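Local coordinates for protein putative laminarinase (Phanerochaete chrysosporium, PDB 2W39) that probably hydrolyses the glycosidic bonds of beta-glucans such as laminarin and lichenin, as a secreted family 16 glycoside hydrolase of a white-rot fungus, at residues T82-D88 / S293-Q298; N182-Y187 / W199-N204; V208-I212 / D222-T226. One frame throughout, in Å; residues are numbered along the deposited sequence. Where two conformers were deposited one is given.

Contact 1 of 3, residues T82-D88 / S293-Q298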
ATOM      1  N   THR A  82      14.330  10.668  -4.452  1.00  6.41           N
ATOM      2  CA  THR A  82      15.220   9.520  -4.308  1.00  6.40           C
ATOM      3  C   THR A  82      15.297   9.136  -2.829  1.00  6.11           C
ATOM      4  O   THR A  82      15.689   9.945  -1.974  1.00  6.90           O
ATOM      5  CB  THR A  82      16.589   9.837  -4.888  1.00  7.32           C
ATOM      6  OG1 THR A  82      16.428   9.978  -6.300  1.00  9.42           O
ATOM      7  CG2 THR A  82      17.593   8.735  -4.586  1.00  8.29           C
ATOM      8  N   HIS A  83      14.857   7.916  -2.510  1.00  5.50           N
ATOM      9  CA  HIS A  83      14.760   7.501  -1.123  1.00  5.08           C
ATOM     10  C   HIS A  83      14.514   6.007  -1.057  1.00  4.84           C
ATOM     11  O   HIS A  83      14.232   5.365  -2.080  1.00  5.19           O
ATOM     12  CB  HIS A  83      13.620   8.239  -0.397  1.00  5.28           C
ATOM     13  CG  HIS A  83      12.241   7.810  -0.808  1.00  4.66           C
ATOM     14  ND1 HIS A  83      11.708   8.085  -2.051  1.00  5.19           N
ATOM     15  CD2 HIS A  83      11.262   7.180  -0.115  1.00  4.77           C
ATOM     16  CE1 HIS A  83      10.467   7.622  -2.103  1.00  5.57           C
ATOM     17  NE2 HIS A  83      10.172   7.062  -0.942  1.00  5.23           N
ATOM     18  N   VAL A  84      14.614   5.488   0.170  1.00  4.79           N
ATOM     19  CA  VAL A  84      14.158   4.133   0.474  1.00  4.97           C
ATOM     20  C   VAL A  84      13.130   4.212   1.589  1.00  4.51           C
ATOM     21  O   VAL A  84      13.354   4.904   2.586  1.00  5.46           O
ATOM     22  CB  VAL A  84      15.327   3.214   0.920  1.00  4.96           C
ATOM     23  CG1 VAL A  84      14.837   1.808   1.192  1.00  8.27           C
ATOM     24  CG2 VAL A  84      16.415   3.184  -0.146  1.00  6.18           C
ATOM     25  N   ALA A  85      12.006   3.513   1.432  1.00  4.83           N
ATOM     26  CA  ALA A  85      10.978   3.432   2.482  1.00  5.08           C
ATOM     27  C   ALA A  85      10.833   1.975   2.890  1.00  4.75           C
ATOM     28  O   ALA A  85      10.703   1.098   2.035  1.00  5.33           O
ATOM     29  CB  ALA A  85       9.629   3.985   1.976  1.00  5.75           C
ATOM     30  N   VAL A  86      10.857   1.727   4.199  1.00  4.50           N
ATOM     31  CA  VAL A  86      10.776   0.372   4.736  1.00  5.06           C
ATOM     32  C   VAL A  86       9.590   0.288   5.688  1.00  4.80           C
ATOM     33  O   VAL A  86       9.504   1.062   6.645  1.00  5.32           O
ATOM     34  CB  VAL A  86      12.065  -0.036   5.486  1.00  5.76           C
ATOM     35  CG1 VAL A  86      11.967  -1.489   5.940  1.00  7.04           C
ATOM     36  CG2 VAL A  86      13.291   0.173   4.584  1.00  7.38           C
ATOM     37  N   PHE A  87       8.708  -0.672   5.439  1.00  5.04           N
ATOM     38  CA  PHE A  87       7.467  -0.883   6.181  1.00  5.40           C
ATOM     39  C   PHE A  87       7.556  -2.221   6.902  1.00  5.11           C
ATOM     40  O   PHE A  87       7.658  -3.259   6.253  1.00  5.68           O
ATOM     41  CB  PHE A  87       6.247  -0.919   5.224  1.00  5.42           C
ATOM     42  CG  PHE A  87       6.054   0.327   4.388  1.00  4.99           C
ATOM     43  CD1 PHE A  87       5.041   1.231   4.689  1.00  5.91           C
ATOM     44  CD2 PHE A  87       6.873   0.585   3.297  1.00  5.57           C
ATOM     45  CE1 PHE A  87       4.855   2.379   3.907  1.00  6.30           C
ATOM     46  CE2 PHE A  87       6.695   1.743   2.519  1.00  6.00           C
ATOM     47  CZ  PHE A  87       5.698   2.643   2.829  1.00  6.36           C
ATOM     48  N   ASP A  88       7.531  -2.178   8.231  1.00  4.88           N
ATOM     49  CA  ASP A  88       7.542  -3.392   9.065  1.00  5.50           C
ATOM     50  C   ASP A  88       6.093  -3.606   9.486  1.00  4.96           C
ATOM     51  O   ASP A  88       5.580  -2.869  10.335  1.00  5.25           O
ATOM     52  CB  ASP A  88       8.489  -3.214  10.259  1.00  6.10           C
ATOM     53  CG  ASP A  88       8.576  -4.434  11.143  1.00  6.77           C
ATOM     54  OD1 ASP A  88       7.832  -5.402  10.935  1.00  7.59           O
ATOM     55  OD2 ASP A  88       9.403  -4.405  12.074  1.00  9.82           O
ATOM     56  N   SER A 293       6.724  -0.223  12.322  1.00  6.09           N
ATOM     57  CA  SER A 293       7.505   0.966  11.999  1.00  6.20           C
ATOM     58  C   SER A 293       7.410   1.240  10.514  1.00  5.62           C
ATOM     59  O   SER A 293       7.191   0.321   9.696  1.00  5.47           O
ATOM     60  CB  SER A 293       8.983   0.798  12.381  1.00  7.10           C
ATOM     61  OG  SER A 293       9.568  -0.291  11.696  1.00  7.84           O
ATOM     62  N   VAL A 294       7.612   2.510  10.169  1.00  5.86           N
ATOM     63  CA  VAL A 294       7.906   2.914   8.792  1.00  5.72           C
ATOM     64  C   VAL A 294       9.132   3.808   8.885  1.00  5.96           C
ATOM     65  O   VAL A 294       9.133   4.760   9.672  1.00  6.28           O
ATOM     66  CB  VAL A 294       6.734   3.634   8.099  1.00  5.57           C
ATOM     67  CG1 VAL A 294       7.148   4.116   6.709  1.00  6.85           C
ATOM     68  CG2 VAL A 294       5.512   2.709   8.000  1.00  6.58           C
ATOM     69  N   ARG A 295      10.179   3.482   8.127  1.00  5.53           N
ATOM     70  CA  ARG A 295      11.415   4.243   8.151  1.00  6.34           C
ATOM     71  C   ARG A 295      11.740   4.678   6.744  1.00  5.95           C
ATOM     72  O   ARG A 295      11.586   3.918   5.788  1.00  7.01           O
ATOM     73  CB  ARG A 295      12.556   3.406   8.727  1.00  7.30           C
ATOM     74  CG  ARG A 295      12.292   3.057  10.197  1.00  9.37           C
ATOM     75  CD  ARG A 295      13.438   2.362  10.903  1.00 12.35           C
ATOM     76  NE  ARG A 295      13.082   2.136  12.314  1.00 14.75           N
ATOM     77  CZ  ARG A 295      12.785   0.952  12.854  1.00 14.78           C
ATOM     78  NH1 ARG A 295      12.824  -0.155  12.126  1.00 15.65           N
ATOM     79  NH2 ARG A 295      12.456   0.874  14.139  1.00 17.06           N
ATOM     80  N   VAL A 296      12.195   5.918   6.630  1.00  5.36           N
ATOM     81  CA  VAL A 296      12.587   6.456   5.338  1.00  5.27           C
ATOM     82  C   VAL A 296      14.052   6.850   5.418  1.00  5.14           C
ATOM     83  O   VAL A 296      14.498   7.389   6.436  1.00  5.87           O
ATOM     84  CB  VAL A 296      11.732   7.666   4.938  1.00  5.94           C
ATOM     85  CG1 VAL A 296      12.157   8.169   3.555  1.00  8.19           C
ATOM     86  CG2 VAL A 296      10.243   7.292   4.936  1.00  7.79           C
ATOM     87  N   TYR A 297      14.773   6.575   4.334  1.00  5.19           N
ATOM     88  CA  TYR A 297      16.196   6.855   4.213  1.00  5.62           C
ATOM     89  C   TYR A 297      16.407   7.682   2.957  1.00  5.77           C
ATOM     90  O   TYR A 297      15.728   7.503   1.948  1.00  5.72           O
ATOM     91  CB  TYR A 297      16.981   5.549   4.061  1.00  5.72           C
ATOM     92  CG  TYR A 297      16.861   4.623   5.242  1.00  5.78           C
ATOM     93  CD1 TYR A 297      15.732   3.821   5.412  1.00  6.17           C
ATOM     94  CD2 TYR A 297      17.894   4.520   6.167  1.00  6.75           C
ATOM     95  CE1 TYR A 297      15.634   2.960   6.498  1.00  7.07           C
ATOM     96  CE2 TYR A 297      17.802   3.664   7.245  1.00  6.99           C
ATOM     97  CZ  TYR A 297      16.664   2.887   7.411  1.00  7.22           C
ATOM     98  OH  TYR A 297      16.558   2.015   8.480  1.00  8.12           O
ATOM     99  N   GLN A 298      17.403   8.565   3.002  1.00  6.56           N
ATOM    100  CA  GLN A 298      17.813   9.372   1.853  1.00  8.07           C
ATOM    101  C   GLN A 298      19.320   9.516   1.841  1.00  8.84           C
ATOM    102  O   GLN A 298      19.871   9.893   0.800  1.00 10.69           O
ATOM    103  CB  GLN A 298      17.266  10.788   1.945  1.00 10.87           C
ATOM    104  CG  GLN A 298      15.814  10.921   1.687  1.00 13.17           C
ATOM    105  CD  GLN A 298      15.309  12.354   1.848  1.00 13.42           C
ATOM    106  OE1 GLN A 298      16.059  13.314   2.100  1.00 17.09           O
ATOM    107  NE2 GLN A 298      14.046  12.496   1.697  1.00 12.76           N
ATOM    108  OXT GLN A 298      19.955   9.312   2.890  1.00  9.50           O
TER
HETATM  109  O   HOH W   1      18.544  10.290  -1.596  1.00 23.30           O
HETATM  110  O   HOH W   2      10.447  -0.156   9.126  1.00 10.66           O
HETATM  111  O   HOH W   3      10.151  -2.189  13.407  1.00 16.25           O

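Contact 2 of 3, residues N182-Y187 / W199-N204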
ATOM      1  N   ASN A 182       0.988 -15.542   8.777  1.00  7.21           N
ATOM      2  CA  ASN A 182       2.435 -15.648   8.877  1.00  7.62           C
ATOM      3  C   ASN A 182       3.067 -14.529   9.716  1.00  7.67           C
ATOM      4  O   ASN A 182       4.292 -14.474   9.828  1.00  8.59           O
ATOM      5  CB  ASN A 182       3.030 -15.672   7.465  1.00  8.21           C
ATOM      6  CG  ASN A 182       4.400 -16.304   7.422  1.00  8.59           C
ATOM      7  OD1 ASN A 182       4.631 -17.366   8.015  1.00 10.62           O
ATOM      8  ND2 ASN A 182       5.330 -15.666   6.711  1.00  9.01           N
ATOM      9  N   GLY A 183       2.257 -13.630  10.286  1.00  7.09           N
ATOM     10  CA  GLY A 183       2.801 -12.507  11.049  1.00  6.99           C
ATOM     11  C   GLY A 183       3.323 -11.360  10.202  1.00  6.42           C
ATOM     12  O   GLY A 183       4.104 -10.538  10.689  1.00  6.73           O
ATOM     13  N   GLY A 184       2.911 -11.307   8.944  1.00  6.15           N
ATOM     14  CA  GLY A 184       3.233 -10.180   8.079  1.00  6.28           C
ATOM     15  C   GLY A 184       4.644 -10.270   7.551  1.00  5.56           C
ATOM     16  O   GLY A 184       5.092 -11.340   7.111  1.00  6.09           O
ATOM     17  N   GLY A 185       5.372  -9.155   7.587  1.00  5.79           N
ATOM     18  CA  GLY A 185       6.713  -9.101   7.027  1.00  6.09           C
ATOM     19  C   GLY A 185       7.106  -7.681   6.717  1.00  5.46           C
ATOM     20  O   GLY A 185       6.515  -6.730   7.233  1.00  5.71           O
ATOM     21  N   TRP A 186       8.128  -7.554   5.880  1.00  5.03           N
ATOM     22  CA  TRP A 186       8.710  -6.259   5.554  1.00  5.27           C
ATOM     23  C   TRP A 186       8.558  -5.994   4.074  1.00  5.19           C
ATOM     24  O   TRP A 186       8.810  -6.869   3.223  1.00  5.87           O
ATOM     25  CB  TRP A 186      10.199  -6.216   5.881  1.00  5.94           C
ATOM     26  CG  TRP A 186      10.530  -6.361   7.329  1.00  6.38           C
ATOM     27  CD1 TRP A 186      10.710  -5.339   8.226  1.00  6.82           C
ATOM     28  CD2 TRP A 186      10.761  -7.580   8.043  1.00  6.83           C
ATOM     29  NE1 TRP A 186      11.038  -5.853   9.455  1.00  7.82           N
ATOM     30  CE2 TRP A 186      11.075  -7.222   9.375  1.00  7.24           C
ATOM     31  CE3 TRP A 186      10.724  -8.942   7.690  1.00  6.76           C
ATOM     32  CZ2 TRP A 186      11.374  -8.173  10.361  1.00  8.10           C
ATOM     33  CZ3 TRP A 186      11.037  -9.893   8.676  1.00  7.96           C
ATOM     34  CH2 TRP A 186      11.352  -9.497   9.998  1.00  8.20           C
ATOM     35  N   TYR A 187       8.130  -4.781   3.754  1.00  4.67           N
ATOM     36  CA  TYR A 187       8.164  -4.260   2.382  1.00  4.91           C
ATOM     37  C   TYR A 187       9.146  -3.115   2.350  1.00  4.58           C
ATOM     38  O   TYR A 187       9.077  -2.210   3.195  1.00  5.73           O
ATOM     39  CB  TYR A 187       6.783  -3.776   1.943  1.00  4.76           C
ATOM     40  CG  TYR A 187       5.935  -4.892   1.368  1.00  5.15           C
ATOM     41  CD1 TYR A 187       5.041  -5.619   2.159  1.00  5.33           C
ATOM     42  CD2 TYR A 187       6.050  -5.226   0.014  1.00  5.15           C
ATOM     43  CE1 TYR A 187       4.269  -6.648   1.594  1.00  5.63           C
ATOM     44  CE2 TYR A 187       5.308  -6.262  -0.537  1.00  5.40           C
ATOM     45  CZ  TYR A 187       4.424  -6.959   0.260  1.00  5.15           C
ATOM     46  OH  TYR A 187       3.724  -7.978  -0.334  1.00  5.89           O
ATOM     47  N   TRP A 199      11.051  -4.835  -2.515  1.00  4.78           N
ATOM     48  CA  TRP A 199      11.350  -6.153  -1.953  1.00  5.20           C
ATOM     49  C   TRP A 199      10.276  -6.500  -0.930  1.00  5.26           C
ATOM     50  O   TRP A 199       9.905  -5.651  -0.101  1.00  5.58           O
ATOM     51  CB  TRP A 199      12.668  -6.154  -1.185  1.00  6.31           C
ATOM     52  CG  TRP A 199      13.928  -5.957  -1.959  1.00  6.20           C
ATOM     53  CD1 TRP A 199      14.816  -6.929  -2.331  1.00  7.10           C
ATOM     54  CD2 TRP A 199      14.486  -4.708  -2.394  1.00  5.76           C
ATOM     55  NE1 TRP A 199      15.887  -6.361  -2.990  1.00  7.09           N
ATOM     56  CE2 TRP A 199      15.708  -5.001  -3.042  1.00  6.50           C
ATOM     57  CE3 TRP A 199      14.075  -3.366  -2.285  1.00  5.94           C
ATOM     58  CZ2 TRP A 199      16.537  -4.000  -3.572  1.00  6.98           C
ATOM     59  CZ3 TRP A 199      14.889  -2.381  -2.812  1.00  6.40           C
ATOM     60  CH2 TRP A 199      16.105  -2.701  -3.448  1.00  6.68           C
ATOM     61  N   PHE A 200       9.829  -7.756  -0.950  1.00  4.98           N
ATOM     62  CA  PHE A 200       9.048  -8.307   0.132  1.00  5.13           C
ATOM     63  C   PHE A 200       9.819  -9.421   0.823  1.00  5.10           C
ATOM     64  O   PHE A 200      10.305 -10.321   0.150  1.00  5.83           O
ATOM     65  CB  PHE A 200       7.726  -8.900  -0.371  1.00  5.55           C
ATOM     66  CG  PHE A 200       6.999  -9.641   0.706  1.00  6.28           C
ATOM     67  CD1 PHE A 200       6.616  -8.978   1.875  1.00  7.23           C
ATOM     68  CD2 PHE A 200       6.778 -11.013   0.609  1.00  7.97           C
ATOM     69  CE1 PHE A 200       5.992  -9.661   2.903  1.00  9.40           C
ATOM     70  CE2 PHE A 200       6.145 -11.693   1.676  1.00  9.94           C
ATOM     71  CZ  PHE A 200       5.768 -10.994   2.787  1.00  9.81           C
ATOM     72  N   PHE A 201       9.884  -9.379   2.155  1.00  5.07           N
ATOM     73  CA  PHE A 201      10.419 -10.475   2.972  1.00  5.97           C
ATOM     74  C   PHE A 201       9.389 -10.887   4.004  1.00  6.21           C
ATOM     75  O   PHE A 201       8.973 -10.070   4.810  1.00  6.01           O
ATOM     76  CB  PHE A 201      11.717 -10.072   3.672  1.00  6.83           C
ATOM     77  CG  PHE A 201      12.845  -9.871   2.716  1.00  7.50           C
ATOM     78  CD1 PHE A 201      13.135  -8.610   2.221  1.00  7.92           C
ATOM     79  CD2 PHE A 201      13.574 -10.957   2.250  1.00  8.60           C
ATOM     80  CE1 PHE A 201      14.151  -8.432   1.285  1.00  8.95           C
ATOM     81  CE2 PHE A 201      14.586 -10.779   1.333  1.00 10.11           C
ATOM     82  CZ  PHE A 201      14.872  -9.521   0.849  1.00  9.29           C
ATOM     83  N   PRO A 202       8.960 -12.161   3.971  0.50  6.40           N
ATOM     84  CA  PRO A 202       8.096 -12.740   5.004  0.50  6.95           C
ATOM     85  C   PRO A 202       8.656 -12.576   6.417  0.50  6.91           C
ATOM     86  O   PRO A 202       9.883 -12.558   6.608  0.50  7.19           O
ATOM     87  CB  PRO A 202       8.059 -14.224   4.618  0.50  7.47           C
ATOM     88  CG  PRO A 202       8.220 -14.203   3.115  0.50  7.61           C
ATOM     89  CD  PRO A 202       9.248 -13.131   2.895  0.50  7.10           C
ATOM     90  N   ARG A 203       7.763 -12.487   7.400  1.00  7.24           N
ATOM     91  CA  ARG A 203       8.178 -12.361   8.793  1.00  7.99           C
ATOM     92  C   ARG A 203       9.179 -13.429   9.224  1.00  8.98           C
ATOM     93  O   ARG A 203      10.099 -13.150  10.012  1.00  9.82           O
ATOM     94  CB  ARG A 203       6.943 -12.461   9.684  1.00  7.91           C
ATOM     95  CG  ARG A 203       7.222 -12.342  11.175  1.00  8.22           C
ATOM     96  CD  ARG A 203       7.772 -10.975  11.566  1.00  7.68           C
ATOM     97  NE  ARG A 203       6.873  -9.904  11.119  1.00  7.53           N
ATOM     98  CZ  ARG A 203       7.149  -8.607  11.140  1.00  7.04           C
ATOM     99  NH1 ARG A 203       8.309  -8.142  11.589  1.00  7.82           N
ATOM    100  NH2 ARG A 203       6.236  -7.748  10.708  1.00  7.00           N
ATOM    101  N   ASN A 204       8.973 -14.649   8.722  1.00  9.61           N
ATOM    102  CA  ASN A 204       9.795 -15.786   9.115  1.00 11.07           C
ATOM    103  C   ASN A 204      10.945 -16.057   8.161  1.00 10.50           C
ATOM    104  O   ASN A 204      11.623 -17.087   8.274  1.00 12.44           O
ATOM    105  CB  ASN A 204       8.917 -17.030   9.284  1.00 12.36           C
ATOM    106  CG  ASN A 204       8.336 -17.516   7.968  1.00 13.71           C
ATOM    107  OD1 ASN A 204       8.080 -16.724   7.056  1.00 13.03           O
ATOM    108  ND2 ASN A 204       8.148 -18.832   7.847  1.00 17.27           N
TER

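Contact 3 of 3, residues V208-I212 / D222-T226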
ATOM      1  N   VAL A 208      16.122 -12.391   5.345  1.00 10.11           N
ATOM      2  CA  VAL A 208      15.807 -10.960   5.351  1.00  9.69           C
ATOM      3  C   VAL A 208      17.067 -10.134   5.682  1.00  8.67           C
ATOM      4  O   VAL A 208      17.725 -10.379   6.697  1.00  8.49           O
ATOM      5  CB  VAL A 208      14.619 -10.613   6.307  1.00  9.91           C
ATOM      6  CG1 VAL A 208      14.837 -11.032   7.757  1.00 11.18           C
ATOM      7  CG2 VAL A 208      14.270  -9.121   6.226  1.00  9.22           C
ATOM      8  N   PRO A 209      17.423  -9.165   4.824  1.00  8.74           N
ATOM      9  CA  PRO A 209      18.552  -8.295   5.151  1.00  8.62           C
ATOM     10  C   PRO A 209      18.390  -7.627   6.511  1.00  7.95           C
ATOM     11  O   PRO A 209      17.330  -7.083   6.815  1.00  7.86           O
ATOM     12  CB  PRO A 209      18.535  -7.255   4.023  1.00  9.30           C
ATOM     13  CG  PRO A 209      17.935  -8.001   2.875  1.00  9.37           C
ATOM     14  CD  PRO A 209      16.846  -8.831   3.507  1.00  9.74           C
ATOM     15  N   ASN A 210      19.455  -7.623   7.307  1.00  8.07           N
ATOM     16  CA  ASN A 210      19.405  -6.948   8.598  1.00  7.81           C
ATOM     17  C   ASN A 210      18.998  -5.472   8.458  1.00  7.51           C
ATOM     18  O   ASN A 210      18.276  -4.932   9.292  1.00  7.99           O
ATOM     19  CB  ASN A 210      20.728  -7.097   9.341  1.00  7.91           C
ATOM     20  CG  ASN A 210      20.645  -6.602  10.744  1.00  7.91           C
ATOM     21  OD1 ASN A 210      20.333  -7.372  11.671  1.00 10.47           O
ATOM     22  ND2 ASN A 210      20.883  -5.322  10.931  1.00  7.93           N
ATOM     23  N   ASP A 211      19.473  -4.823   7.392  1.00  7.54           N
ATOM     24  CA  ASP A 211      19.115  -3.424   7.133  1.00  7.52           C
ATOM     25  C   ASP A 211      17.602  -3.211   7.160  1.00  7.24           C
ATOM     26  O   ASP A 211      17.114  -2.207   7.673  1.00  8.25           O
ATOM     27  CB  ASP A 211      19.567  -3.019   5.734  1.00  7.56           C
ATOM     28  CG  ASP A 211      21.039  -2.746   5.618  1.00  7.71           C
ATOM     29  OD1 ASP A 211      21.763  -2.757   6.642  1.00  8.43           O
ATOM     30  OD2 ASP A 211      21.457  -2.498   4.468  1.00  8.15           O
ATOM     31  N   ILE A 212      16.882  -4.144   6.554  1.00  6.87           N
ATOM     32  CA  ILE A 212      15.427  -4.079   6.492  1.00  7.30           C
ATOM     33  C   ILE A 212      14.806  -4.481   7.825  1.00  7.53           C
ATOM     34  O   ILE A 212      13.933  -3.780   8.336  1.00  8.68           O
ATOM     35  CB  ILE A 212      14.899  -4.970   5.347  1.00  7.32           C
ATOM     36  CG1 ILE A 212      15.260  -4.358   3.978  1.00  7.92           C
ATOM     37  CG2 ILE A 212      13.393  -5.220   5.466  1.00  8.24           C
ATOM     38  CD1 ILE A 212      14.930  -5.234   2.798  1.00  8.85           C
ATOM     39  N   ASP A 222      22.689  -2.464  -1.985  1.00 11.31           N
ATOM     40  CA  ASP A 222      23.537  -3.387  -2.763  1.00 12.89           C
ATOM     41  C   ASP A 222      23.522  -4.786  -2.172  1.00 12.29           C
ATOM     42  O   ASP A 222      23.815  -5.763  -2.876  1.00 13.23           O
ATOM     43  CB  ASP A 222      25.013  -2.925  -2.773  1.00 14.20           C
ATOM     44  CG  ASP A 222      25.250  -1.673  -3.600  1.00 17.73           C
ATOM     45  OD1 ASP A 222      26.414  -1.203  -3.632  1.00 21.09           O
ATOM     46  OD2 ASP A 222      24.302  -1.158  -4.231  1.00 20.88           O
ATOM     47  N   ASN A 223      23.220  -4.861  -0.878  1.00 11.73           N
ATOM     48  CA  ASN A 223      23.281  -6.079  -0.092  1.00 11.76           C
ATOM     49  C   ASN A 223      21.955  -6.810   0.058  1.00 10.85           C
ATOM     50  O   ASN A 223      21.868  -7.789   0.799  1.00 12.28           O
ATOM     51  CB  ASN A 223      23.858  -5.756   1.294  1.00 12.67           C
ATOM     52  CG  ASN A 223      25.298  -5.269   1.224  1.00 14.55           C
ATOM     53  OD1 ASN A 223      26.062  -5.674   0.341  1.00 16.31           O
ATOM     54  ND2 ASN A 223      25.675  -4.396   2.150  1.00 16.72           N
ATOM     55  N   TRP A 224      20.927  -6.357  -0.659  1.00  9.04           N
ATOM     56  CA  TRP A 224      19.570  -6.818  -0.394  1.00  8.61           C
ATOM     57  C   TRP A 224      19.076  -7.951  -1.284  1.00  8.85           C
ATOM     58  O   TRP A 224      17.951  -8.428  -1.120  1.00  9.71           O
ATOM     59  CB  TRP A 224      18.631  -5.621  -0.505  1.00  8.29           C
ATOM     60  CG  TRP A 224      18.774  -4.648   0.637  1.00  7.30           C
ATOM     61  CD1 TRP A 224      19.780  -4.577   1.572  1.00  8.33           C
ATOM     62  CD2 TRP A 224      17.879  -3.585   0.935  1.00  6.26           C
ATOM     63  NE1 TRP A 224      19.537  -3.547   2.447  1.00  7.69           N
ATOM     64  CE2 TRP A 224      18.380  -2.912   2.073  1.00  6.60           C
ATOM     65  CE3 TRP A 224      16.696  -3.121   0.344  1.00  6.53           C
ATOM     66  CZ2 TRP A 224      17.711  -1.822   2.663  1.00  6.86           C
ATOM     67  CZ3 TRP A 224      16.045  -2.036   0.912  1.00  7.18           C
ATOM     68  CH2 TRP A 224      16.545  -1.399   2.065  1.00  6.80           C
ATOM     69  N   GLY A 225      19.907  -8.398  -2.214  1.00  9.41           N
ATOM     70  CA  GLY A 225      19.488  -9.431  -3.156  1.00  8.83           C
ATOM     71  C   GLY A 225      18.530  -8.896  -4.215  1.00  7.90           C
ATOM     72  O   GLY A 225      18.232  -7.702  -4.301  1.00  8.12           O
ATOM     73  N   THR A 226      18.018  -9.807  -5.020  1.00  7.55           N
ATOM     74  CA  THR A 226      17.153  -9.459  -6.126  1.00  7.79           C
ATOM     75  C   THR A 226      15.806  -8.936  -5.628  1.00  7.16           C
ATOM     76  O   THR A 226      15.195  -9.536  -4.745  1.00  7.09           O
ATOM     77  CB  THR A 226      16.988 -10.694  -7.006  1.00  7.18           C
ATOM     78  OG1 THR A 226      18.270 -10.993  -7.551  1.00  8.89           O
ATOM     79  CG2 THR A 226      15.986 -10.476  -8.115  1.00  8.18           C
TER
HETATM   80  O   HOH W   4      24.219  -3.217   4.215  0.50 12.73           O
HETATM   81  O   HOH W   5      23.560  -4.270   4.319  0.50 14.31           O

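Contact 1 of 3, residues T82-D88 / S293-Q298
Phe87 and Val294 lie side by side and point the same way from neighbouring antiparallel strands. The two valine methyls reach the ring differently: CG1 sits over one face, 4.3 Å from the centroid in a CH-pi contact, while CG2 approaches the ring atom CD1 at 3.7 Å. With CG beside the backbone N (chi1 -59°), the phenyl ring stands alongside Val294 and presents a face to CG1. Ala85 and Val296 share this face of the sheet; further along, the methyl CG1 of Val296 meets CD2 of His83 at 3.9 Å, and His83 turns its NE2 to Glu104 in the other large sheet.

On the reverse face, methyl CG2 of Val86 approaches CE1 of Tyr297 obliquely at 4.1 Å. The phenol edge also passes Val84 O, which accepts the bond from Tyr297 N at 2.8 Å, and its hydroxyl reaches Pro216 O. Near the strand ends Ser293 OG and Asp88 OD2 share a water, while Asp88 OD1 makes a salt bridge with Arg203. Beta-branched and aromatic residues suit such strands, their bulk filling both faces while five backbone hydrogen bonds fix the register. This pairing of the C-terminal strand with strand 83-89 belongs to the beta-sandwich (jelly-roll) fold of family 16 glycoside hydrolases.

Contact 2 of 3, residues N182-Y187 / W199-N204
This is the open end of a beta hairpin, where strands 185-191 and 195-202 pair antiparallel in one sheet of the family 16 beta-sandwich and the chain arrives from helix 176-181. Trp186 and Phe201 form the hydrogen-bonded pair, two N-H...O bonds of 2.9 Å joining Trp186 N to Phe201 O and Phe201 N to Trp186 O.

Glycines shape the approach to the strand. Gly183 ends the helix in a Schellman motif with positive phi, and Gly185 is pressed so close to the other strand that a beta carbon there would collide with Phe201 O. On the side of the sheet that meets helix 176-181 and strand 115-120, the Tyr187 and Phe200 rings overlap obliquely, their planes 31° apart, and CD1 of Phe200 stands over the tyrosine face, 3.3 Å from CE1. The phenol oxygen continues to Ser174 O.

Arg203, just after strand 195-202, holds the glycines that lead into strand 185-191, its backbone N donating to Gly184 O. CG is anti to the backbone N (chi1 -180°), and bends at the next two torsions carry the chain back across Gly183 to Trp186. There NH1 comes down over the indole face toward its rim, 3.3 Å from Trp186 CZ2, in a cation-pi contact with the guanidinium tilted 54° to the ring; NH2 turns to Asp88 in a salt bridge. Asn182 ND2 donates to Asn204 OD1 at 3.0 Å, the amides nearly perpendicular. Arg203 NE donates to Gly183 O at 2.9 Å, coming from above the carbonyl plane, with the oxygen near the guanidinium plane.

Contact 3 of 3, residues V208-I212 / D222-T226
Trp224 meets Pro209, Asp211 and Ile212 at once, offering a face to two of them and an edge to the third. Pro209 CB and the Ile212 side chain lie over the same indole face, each on its own ring: the proline carbon stands 4.2 Å from the centroid of the five-membered ring, and Ile212 CG1 is 3.7 Å from that of the six-membered ring, only 8° off its normal. The isoleucine reaches this place because CG1 is anti to the carbonyl carbon (chi1 -70°), and its terminal CD1 runs on to touch CE3 of Trp224 at 3.7 Å. Pro209 occupies the N-cap position of helix 210-214, and its rigid ring suits the place by laying a C-H surface on the indole.

Asp211 comes in at the indole edge. Trp224 NE1 donates to OD2 at 3.0 Å, with an N-H...O angle of 166°, using the anti side of the carboxylate; the oxygen lies near the indole plane, although the carboxylate itself is turned 65° from it. OD2 is gripped by the indole N-H, the backbone N-H of Asn220 and a water that bridges to Asn223 ND2, which probably favours the charged carboxylate. A leucine in place of Trp224 would probably leave Asp211 OD2 without its indole donor and open a gap beside Pro209 and Ile212.

Trp224 packs edge-to-face with Trp199 and touches Ala188 and Ile219, while Ile212 leans on Trp186 and Phe201. The indole is thus wedged between helix 210-214 and the sheet that includes strands 185-191, 195-202 and 218-220.

In the fold
Contacts 1 and 2 lie in the same sheet, where strands 83-89 and 185-191 are neighbours, and contact 3 packs against one face of it. Contact 1 pairs strand 83-89 with the C-terminal strand, and contacts 2 and 3 lie within the long chain loop that it closes. Contacts 1 and 2 join through Asp88 OD1, 2.8 Å from Arg203 NH2 in a salt bridge. From contact 3, Trp224 CH2 lies 3.7 Å from Val84 CG1, and Ile212 CG2 3.4 Å from Trp186 CB. None of the three lines the sugar pocket, which Glu115, Asp117 and Glu120 border; the side chain of Phe87 is about 12 Å from the bound gluconolactone, and that of Tyr187 about 13 Å.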